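Local coordinates for amidohydrolase 3 domain-containing protein (Pyrococcus furiosus, PDB 3ICJ), which is an uncharacterised zinc-binding member of the amidohydrolase family that probably hydrolyses carbon-nitrogen bonds other than peptide bonds, at residues L303-D316 / W403-K415. Sequence-based numbering, arbitrary orientation. Where two conformers were deposited one is given.
Sequences LGARTALLSEPYTD and WWIVNRVGEERAK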
loop_
_atom_site.group_PDB
_atom_site.type_symbol
_atom_site.label_atom_id
_atom_site.label_comp_id
_atom_site.label_asym_id
_atom_site.label_seq_id
_atom_site.Cartn_x
_atom_site.Cartn_y
_atom_site.Cartn_z
ATOM N N LEU A 303 2.527 -8.020 -14.000
ATOM C CA LEU A 303 3.137 -7.945 -15.335
ATOM C C LEU A 303 4.619 -8.327 -15.353
ATOM O O LEU A 303 5.090 -8.907 -16.333
ATOM C CB LEU A 303 2.940 -6.566 -15.960
ATOM C CG LEU A 303 1.507 -6.273 -16.396
ATOM C CD1 LEU A 303 1.292 -4.755 -16.567
ATOM C CD2 LEU A 303 1.131 -7.025 -17.642
ATOM N N GLY A 304 5.335 -8.032 -14.262
ATOM C CA GLY A 304 6.765 -8.342 -14.166
ATOM C C GLY A 304 7.049 -9.824 -14.222
ATOM O O GLY A 304 7.989 -10.263 -14.880
ATOM N N ALA A 305 6.207 -10.591 -13.540
ATOM C CA ALA A 305 6.336 -12.033 -13.479
ATOM C C ALA A 305 5.559 -12.728 -14.611
ATOM O O ALA A 305 5.620 -13.952 -14.751
ATOM C CB ALA A 305 5.903 -12.547 -12.086
ATOM N N ARG A 306 4.864 -11.942 -15.442
ATOM C CA ARG A 306 4.000 -12.469 -16.529
ATOM C C ARG A 306 2.834 -13.315 -15.988
ATOM O O ARG A 306 2.374 -14.260 -16.647
ATOM C CB ARG A 306 4.776 -13.240 -17.623
ATOM C CG ARG A 306 5.936 -12.467 -18.244
ATOM C CD ARG A 306 6.377 -13.049 -19.573
ATOM N NE ARG A 306 7.524 -12.296 -20.078
ATOM C CZ ARG A 306 8.783 -12.497 -19.701
ATOM N NH1 ARG A 306 9.081 -13.483 -18.861
ATOM N NH2 ARG A 306 9.751 -11.726 -20.186
ATOM N N THR A 307 2.372 -12.968 -14.787
ATOM C CA THR A 307 1.231 -13.650 -14.164
ATOM C C THR A 307 -0.049 -12.795 -14.102
ATOM O O THR A 307 -1.111 -13.279 -13.704
ATOM C CB THR A 307 1.586 -14.206 -12.770
ATOM O OG1 THR A 307 2.180 -13.167 -11.991
ATOM C CG2 THR A 307 2.582 -15.404 -12.872
ATOM N N ALA A 308 0.051 -11.536 -14.525
ATOM C CA ALA A 308 -1.119 -10.682 -14.745
ATOM C C ALA A 308 -1.892 -11.263 -15.915
ATOM O O ALA A 308 -1.282 -11.676 -16.914
ATOM C CB ALA A 308 -0.681 -9.253 -15.065
ATOM N N LEU A 309 -3.216 -11.328 -15.791
ATOM C CA LEU A 309 -4.054 -12.064 -16.762
ATOM C C LEU A 309 -4.461 -11.203 -17.945
ATOM O O LEU A 309 -5.254 -10.287 -17.783
ATOM C CB LEU A 309 -5.304 -12.649 -16.077
ATOM C CG LEU A 309 -6.093 -13.675 -16.919
ATOM C CD1 LEU A 309 -5.359 -15.033 -17.022
ATOM C CD2 LEU A 309 -7.498 -13.872 -16.343
ATOM N N LEU A 310 -3.944 -11.539 -19.136
ATOM C CA LEU A 310 -4.139 -10.756 -20.353
ATOM C C LEU A 310 -5.132 -11.492 -21.234
ATOM O O LEU A 310 -5.272 -12.724 -21.104
ATOM C CB LEU A 310 -2.810 -10.600 -21.124
ATOM C CG LEU A 310 -1.584 -9.955 -20.457
ATOM C CD1 LEU A 310 -0.426 -9.825 -21.472
ATOM C CD2 LEU A 310 -1.956 -8.594 -19.893
ATOM N N SER A 311 -5.821 -10.755 -22.110
ATOM C CA SER A 311 -6.759 -11.393 -23.037
ATOM C C SER A 311 -6.055 -12.003 -24.255
ATOM O O SER A 311 -6.608 -12.898 -24.898
ATOM C CB SER A 311 -7.945 -10.480 -23.422
ATOM O OG SER A 311 -7.546 -9.220 -23.929
ATOM N N GLU A 312 -4.833 -11.544 -24.545
ATOM C CA GLU A 312 -3.988 -12.136 -25.596
ATOM C C GLU A 312 -2.601 -12.439 -25.019
ATOM O O GLU A 312 -2.210 -11.826 -24.025
ATOM C CB GLU A 312 -3.889 -11.193 -26.799
ATOM C CG GLU A 312 -5.068 -11.298 -27.764
ATOM C CD GLU A 312 -4.945 -12.485 -28.707
ATOM O OE1 GLU A 312 -5.647 -13.488 -28.491
ATOM O OE2 GLU A 312 -4.141 -12.417 -29.664
ATOM N N PRO A 313 -1.837 -13.383 -25.636
ATOM C CA PRO A 313 -0.545 -13.705 -24.977
ATOM C C PRO A 313 0.487 -12.566 -24.836
ATOM O O PRO A 313 0.423 -11.575 -25.575
ATOM C CB PRO A 313 0.019 -14.846 -25.849
ATOM C CG PRO A 313 -1.203 -15.477 -26.476
ATOM C CD PRO A 313 -2.109 -14.316 -26.762
ATOM N N TYR A 314 1.402 -12.703 -23.871
ATOM C CA TYR A 314 2.494 -11.724 -23.671
ATOM C C TYR A 314 3.312 -11.541 -24.945
ATOM O O TYR A 314 3.581 -12.501 -25.672
ATOM C CB TYR A 314 3.417 -12.119 -22.496
ATOM C CG TYR A 314 2.827 -11.768 -21.146
ATOM C CD1 TYR A 314 1.876 -12.595 -20.543
ATOM C CD2 TYR A 314 3.200 -10.594 -20.488
ATOM C CE1 TYR A 314 1.306 -12.282 -19.322
ATOM C CE2 TYR A 314 2.643 -10.257 -19.268
ATOM C CZ TYR A 314 1.689 -11.097 -18.694
ATOM O OH TYR A 314 1.155 -10.765 -17.482
ATOM N N THR A 315 3.679 -10.297 -25.226
ATOM C CA THR A 315 4.509 -10.002 -26.395
ATOM C C THR A 315 5.879 -10.678 -26.274
ATOM O O THR A 315 6.400 -11.186 -27.256
ATOM C CB THR A 315 4.624 -8.474 -26.628
ATOM O OG1 THR A 315 3.311 -7.931 -26.738
ATOM C CG2 THR A 315 5.408 -8.140 -27.914
ATOM N N ASP A 316 6.437 -10.711 -25.066
ATOM C CA ASP A 316 7.738 -11.354 -24.837
ATOM C C ASP A 316 7.680 -12.763 -24.227
ATOM O O ASP A 316 8.689 -13.256 -23.719
ATOM C CB ASP A 316 8.662 -10.438 -24.010
ATOM C CG ASP A 316 8.145 -10.188 -22.589
ATOM O OD1 ASP A 316 7.000 -10.586 -22.248
ATOM O OD2 ASP A 316 8.909 -9.595 -21.793
ATOM N N TRP A 403 9.712 -0.054 -16.422
ATOM C CA TRP A 403 10.238 0.388 -17.719
ATOM C C TRP A 403 9.997 -0.673 -18.812
ATOM O O TRP A 403 10.031 -0.374 -20.002
ATOM C CB TRP A 403 11.745 0.707 -17.604
ATOM C CG TRP A 403 12.571 -0.486 -17.129
ATOM C CD1 TRP A 403 12.945 -0.756 -15.842
ATOM C CD2 TRP A 403 13.094 -1.572 -17.932
ATOM N NE1 TRP A 403 13.655 -1.931 -15.788
ATOM C CE2 TRP A 403 13.764 -2.455 -17.052
ATOM C CE3 TRP A 403 13.059 -1.881 -19.302
ATOM C CZ2 TRP A 403 14.400 -3.627 -17.496
ATOM C CZ3 TRP A 403 13.682 -3.052 -19.741
ATOM C CH2 TRP A 403 14.350 -3.905 -18.840
ATOM N N TRP A 404 9.764 -1.915 -18.384
ATOM C CA TRP A 404 9.616 -3.063 -19.275
ATOM C C TRP A 404 8.187 -3.307 -19.784
ATOM O O TRP A 404 7.916 -4.358 -20.382
ATOM C CB TRP A 404 10.164 -4.319 -18.571
ATOM C CG TRP A 404 9.839 -4.353 -17.107
ATOM C CD1 TRP A 404 10.718 -4.230 -16.064
ATOM C CD2 TRP A 404 8.536 -4.491 -16.521
ATOM N NE1 TRP A 404 10.038 -4.290 -14.871
ATOM C CE2 TRP A 404 8.699 -4.450 -15.123
ATOM C CE3 TRP A 404 7.246 -4.653 -17.045
ATOM C CZ2 TRP A 404 7.613 -4.557 -14.235
ATOM C CZ3 TRP A 404 6.177 -4.754 -16.178
ATOM C CH2 TRP A 404 6.366 -4.707 -14.783
ATOM N N ILE A 405 7.278 -2.354 -19.546
ATOM C CA ILE A 405 5.861 -2.486 -19.964
ATOM C C ILE A 405 5.690 -2.775 -21.457
ATOM O O ILE A 405 4.990 -3.733 -21.824
ATOM C CB ILE A 405 4.999 -1.253 -19.567
ATOM C CG1 ILE A 405 4.710 -1.258 -18.064
ATOM C CG2 ILE A 405 3.644 -1.220 -20.363
ATOM C CD1 ILE A 405 3.383 -1.886 -17.676
ATOM N N VAL A 406 6.344 -1.976 -22.307
ATOM C CA VAL A 406 6.298 -2.206 -23.756
ATOM C C VAL A 406 6.851 -3.590 -24.141
ATOM O O VAL A 406 6.281 -4.250 -24.988
ATOM C CB VAL A 406 6.954 -1.055 -24.575
ATOM C CG1 VAL A 406 7.079 -1.423 -26.067
ATOM C CG2 VAL A 406 6.133 0.227 -24.431
ATOM N N ASN A 407 7.920 -4.037 -23.485
ATOM C CA ASN A 407 8.435 -5.384 -23.702
ATOM C C ASN A 407 7.401 -6.476 -23.409
ATOM O O ASN A 407 7.313 -7.437 -24.165
ATOM C CB ASN A 407 9.721 -5.656 -22.904
ATOM C CG ASN A 407 10.899 -4.830 -23.380
ATOM O OD1 ASN A 407 10.878 -4.258 -24.473
ATOM N ND2 ASN A 407 11.935 -4.757 -22.548
ATOM N N ARG A 408 6.621 -6.313 -22.338
ATOM C CA ARG A 408 5.614 -7.322 -21.937
ATOM C C ARG A 408 4.394 -7.378 -22.837
ATOM O O ARG A 408 3.898 -8.463 -23.140
ATOM C CB ARG A 408 5.122 -7.088 -20.495
ATOM C CG ARG A 408 6.186 -7.248 -19.422
ATOM C CD ARG A 408 6.592 -8.717 -19.236
ATOM N NE ARG A 408 7.487 -8.854 -18.094
ATOM C CZ ARG A 408 8.804 -8.645 -18.142
ATOM N NH1 ARG A 408 9.536 -8.780 -17.044
ATOM N NH2 ARG A 408 9.387 -8.280 -19.282
ATOM N N VAL A 409 3.900 -6.212 -23.245
ATOM C CA VAL A 409 2.597 -6.128 -23.882
ATOM C C VAL A 409 2.596 -5.468 -25.263
ATOM O O VAL A 409 1.587 -5.489 -25.954
ATOM C CB VAL A 409 1.526 -5.459 -22.945
ATOM C CG1 VAL A 409 1.416 -6.210 -21.623
ATOM C CG2 VAL A 409 1.793 -3.954 -22.740
ATOM N N GLY A 410 3.727 -4.905 -25.680
ATOM C CA GLY A 410 3.829 -4.324 -27.015
ATOM C C GLY A 410 3.351 -2.883 -27.021
ATOM O O GLY A 410 2.697 -2.438 -26.080
ATOM N N GLU A 411 3.673 -2.173 -28.096
ATOM C CA GLU A 411 3.335 -0.762 -28.273
ATOM C C GLU A 411 1.834 -0.450 -28.217
ATOM O O GLU A 411 1.448 0.569 -27.636
ATOM C CB GLU A 411 3.932 -0.224 -29.598
ATOM C CG GLU A 411 5.424 -0.501 -29.761
ATOM C CD GLU A 411 6.096 0.311 -30.867
ATOM O OE1 GLU A 411 5.402 1.051 -31.598
ATOM O OE2 GLU A 411 7.332 0.199 -31.003
ATOM N N GLU A 412 0.997 -1.311 -28.804
ATOM C CA GLU A 412 -0.453 -1.050 -28.844
ATOM C C GLU A 412 -1.095 -1.210 -27.461
ATOM O O GLU A 412 -1.837 -0.337 -27.014
ATOM C CB GLU A 412 -1.177 -1.925 -29.883
ATOM C CG GLU A 412 -0.834 -1.635 -31.351
ATOM C CD GLU A 412 -1.015 -0.171 -31.758
ATOM O OE1 GLU A 412 -2.055 0.441 -31.423
ATOM O OE2 GLU A 412 -0.107 0.364 -32.430
ATOM N N ARG A 413 -0.777 -2.300 -26.760
ATOM C CA ARG A 413 -1.387 -2.540 -25.447
ATOM C C ARG A 413 -0.777 -1.656 -24.354
ATOM O O ARG A 413 -1.376 -1.461 -23.307
ATOM C CB ARG A 413 -1.291 -4.022 -25.072
ATOM C CG ARG A 413 -2.052 -4.938 -26.022
ATOM C CD ARG A 413 -2.080 -6.352 -25.489
ATOM N NE ARG A 413 -0.764 -6.993 -25.581
ATOM C CZ ARG A 413 -0.541 -8.251 -25.228
ATOM N NH1 ARG A 413 -1.552 -8.984 -24.765
ATOM N NH2 ARG A 413 0.676 -8.785 -25.343
ATOM N N ALA A 414 0.406 -1.104 -24.614
ATOM C CA ALA A 414 1.044 -0.143 -23.696
ATOM C C ALA A 414 0.227 1.144 -23.560
ATOM O O ALA A 414 0.331 1.858 -22.552
ATOM C CB ALA A 414 2.449 0.163 -24.169
ATOM N N LYS A 415 -0.606 1.429 -24.564
ATOM C CA LYS A 415 -1.580 2.521 -24.484
ATOM C C LYS A 415 -2.637 2.322 -23.375
ATOM O O LYS A 415 -3.255 3.283 -22.905
ATOM C CB LYS A 415 -2.271 2.726 -25.842
ATOM C CG LYS A 415 -1.337 3.230 -26.979
ATOM C CD LYS A 415 -2.046 3.150 -28.334
ATOM C CE LYS A 415 -1.101 3.584 -29.463
ATOM N NZ LYS A 415 -1.654 3.193 -30.782
HETATM O O HOH W 1 -4.204 -8.442 -23.793
#
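Arg413 and Arg408 reach from segment 403-415 into the loop 303-316 and bind mostly its carbonyls. Arg413 NH2 donates to Pro313 O at 2.8 Å and to Thr315 OG1 at 3.1 Å. Its NH1 meets Glu312 O from above the carbonyl plane and also donates to water 1. Its NE turns back to Val409 O, on a lone pair (2.8 Å). All three nitrogens are engaged, which fixes the guanidinium's rotation. Thr315 N adds a backbone bond to Arg408 O (2.8 Å).

Arg408 bends at chi2 (-71°), which folds its guanidinium back beside Leu303 and Gly304. NE donates to Leu303 O, and NH1 to Gly304 O at 3.0 Å, in the carbonyl plane. NH2 makes a salt bridge to Asp316 OD2 whose hydrogen bond is weak and bent (122°). Arg306 grips the same carboxylate side-on, NE to OD1 and NH2 to OD2. Its NH2 lies over one face of the Arg408 guanidinium, 3.6 Å from Arg408 NH2. The Trp404 ring lies on the opposite face. The shared Asp316 probably offsets the two like charges.

Gly304 CA sits over the Trp404 six-membered ring as a CH-pi contact. Leu303 CB touches Trp404 CZ3, and its CD1 meets Ile405 CD1 at 3.7 Å. Val409 CG1 packs against both Leu303 and Leu310.

The loop follows strand 290-294 and the carboxylated zinc ligand Lys296. The Leu303 side chain is about 11 Å from a zinc ion. The arginines give loop carbonyls side-chain donors, which probably helps tie this loop near the metal site to helix 405-413.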